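PDB 4G6T: type III chaperone protein ShcA from Pseudomonas syringae pv. tomato, which probably binds a type III secretion effector as a class IA chaperone and keeps it ready for export. Local coordinates for residues Q99-E104 with K112-G117. Residues are numbered along the deposited sequence; the frame is centred on the assembly and turned at random.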
# COMPACT_ATOMS: atom_id res chain seq x y z
N GLN A 99 5.06 0.49 6.67
CA GLN A 99 5.65 -0.76 7.19
C GLN A 99 6.38 -1.38 6.03
O GLN A 99 5.92 -1.29 4.89
CB GLN A 99 4.61 -1.68 7.74
CG GLN A 99 5.08 -3.06 8.22
CD GLN A 99 6.11 -3.01 9.33
OE1 GLN A 99 7.19 -2.46 9.16
NE2 GLN A 99 5.71 -3.45 10.46
N SER A 100 7.53 -1.97 6.26
CA SER A 100 8.26 -2.68 5.23
C SER A 100 8.30 -4.13 5.57
O SER A 100 8.47 -4.52 6.73
CB SER A 100 9.69 -2.16 5.07
OG SER A 100 10.41 -2.95 4.16
N ILE A 101 8.14 -4.98 4.57
CA ILE A 101 8.22 -6.45 4.76
C ILE A 101 9.30 -6.96 3.77
O ILE A 101 9.18 -6.82 2.55
CB ILE A 101 6.90 -7.20 4.50
CG1 ILE A 101 5.69 -6.58 5.23
CG2 ILE A 101 7.12 -8.67 4.85
CD1 ILE A 101 4.34 -7.15 4.78
N PRO A 102 10.41 -7.52 4.30
CA PRO A 102 11.40 -8.07 3.36
C PRO A 102 10.79 -9.23 2.58
O PRO A 102 9.95 -9.96 3.09
CB PRO A 102 12.50 -8.57 4.26
CG PRO A 102 12.24 -8.04 5.60
CD PRO A 102 10.77 -7.70 5.73
N ARG A 103 11.28 -9.36 1.34
CA ARG A 103 10.76 -10.41 0.42
C ARG A 103 10.79 -11.77 1.09
O ARG A 103 9.80 -12.53 0.98
CB ARG A 103 11.55 -10.40 -0.89
CG ARG A 103 11.08 -11.46 -1.95
CD ARG A 103 12.29 -12.10 -2.72
NE ARG A 103 12.76 -11.30 -3.84
CZ ARG A 103 12.59 -11.59 -5.14
NH1 ARG A 103 11.97 -12.71 -5.56
NH2 ARG A 103 13.08 -10.75 -6.06
N GLU A 104 11.88 -12.09 1.80
CA GLU A 104 12.04 -13.34 2.58
C GLU A 104 10.93 -13.65 3.58
O GLU A 104 10.75 -14.77 3.99
CB GLU A 104 13.36 -13.27 3.40
CG GLU A 104 14.67 -13.20 2.60
CD GLU A 104 15.12 -11.79 2.08
OE1 GLU A 104 14.37 -10.77 2.19
OE2 GLU A 104 16.24 -11.71 1.52
N LYS A 112 -1.54 -9.78 5.39
CA LYS A 112 -2.84 -9.47 6.06
C LYS A 112 -2.59 -8.85 7.43
O LYS A 112 -3.16 -7.77 7.72
CB LYS A 112 -3.71 -10.71 6.20
CG LYS A 112 -4.27 -11.21 4.88
CD LYS A 112 -5.16 -12.41 5.13
CE LYS A 112 -5.81 -12.79 3.82
NZ LYS A 112 -6.83 -13.79 4.15
N ARG A 113 -1.75 -9.49 8.23
CA ARG A 113 -1.46 -9.03 9.60
C ARG A 113 -0.83 -7.64 9.58
O ARG A 113 -1.22 -6.72 10.38
CB ARG A 113 -0.53 -10.01 10.29
CG ARG A 113 -0.25 -9.68 11.75
CD ARG A 113 0.57 -10.75 12.45
NE ARG A 113 1.86 -11.02 11.80
CZ ARG A 113 2.12 -12.08 11.02
NH1 ARG A 113 1.20 -13.02 10.73
NH2 ARG A 113 3.32 -12.20 10.51
N GLU A 114 0.12 -7.41 8.72
CA GLU A 114 0.78 -6.15 8.65
C GLU A 114 -0.12 -5.04 8.11
O GLU A 114 -0.03 -3.89 8.57
CB GLU A 114 2.08 -6.19 7.87
CG GLU A 114 3.10 -7.13 8.54
CD GLU A 114 3.76 -6.53 9.76
OE1 GLU A 114 3.55 -5.33 10.14
OE2 GLU A 114 4.51 -7.32 10.38
N MET A 115 -1.01 -5.35 7.17
CA MET A 115 -1.94 -4.33 6.69
C MET A 115 -2.88 -3.96 7.81
O MET A 115 -3.13 -2.78 7.98
CB MET A 115 -2.68 -4.92 5.51
CG MET A 115 -1.91 -4.76 4.27
SD MET A 115 -2.79 -5.38 2.80
CE MET A 115 -4.31 -4.41 3.16
N ALA A 116 -3.41 -4.92 8.53
CA ALA A 116 -4.35 -4.61 9.67
C ALA A 116 -3.60 -3.77 10.70
O ALA A 116 -4.13 -2.81 11.26
CB ALA A 116 -4.90 -5.83 10.27
N GLY A 117 -2.35 -4.11 10.94
CA GLY A 117 -1.54 -3.32 11.90
C GLY A 117 -1.40 -1.89 11.48
O GLY A 117 -1.45 -0.93 12.31
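Gln-99 and Glu-114 meet through their polar ends: NE2 of Gln-99 donates to OE1 of Glu-114 over 2.9 Å, in a somewhat bent bond (N-H...O 153°). The amide stands nearly upright to the carboxylate, their planes 81° apart, and its nitrogen comes to OE1 from above the carboxylate plane. Both chains bend at chi2. In Gln-99, with CG lying beside the carbonyl carbon, this bend folds the amide over its own backbone toward the next residue, where OE1 of Gln-99 accepts from the backbone N of Ser-100 at 3.0 Å. Held at the oxygen, the amide has its NE2 directed to the carboxylate and to the carbonyl O of Ala-82. A glutamine suits this buried place because one neutral group both accepts and donates.

Here strand 95-102, which lies between strands 53-59 and 85-88 in the antiparallel sheet, is covered by helix 108-127, part of the alpha+beta fold of the CesT-type secretion chaperones. Ile-101, two residues on and on the same face of the strand, adds the apolar share. Its CG1 lies anti to the carbonyl carbon (chi1 -49°). The extended branch carries CD1 of Ile-101 to 3.9 Å from CB of Glu-114. Glu-114 fits a partly exposed helix position: its methylene groups pack on Ile-101 and its charged end receives the amide, while its side chain also touches Leu-56 of the adjoining strand.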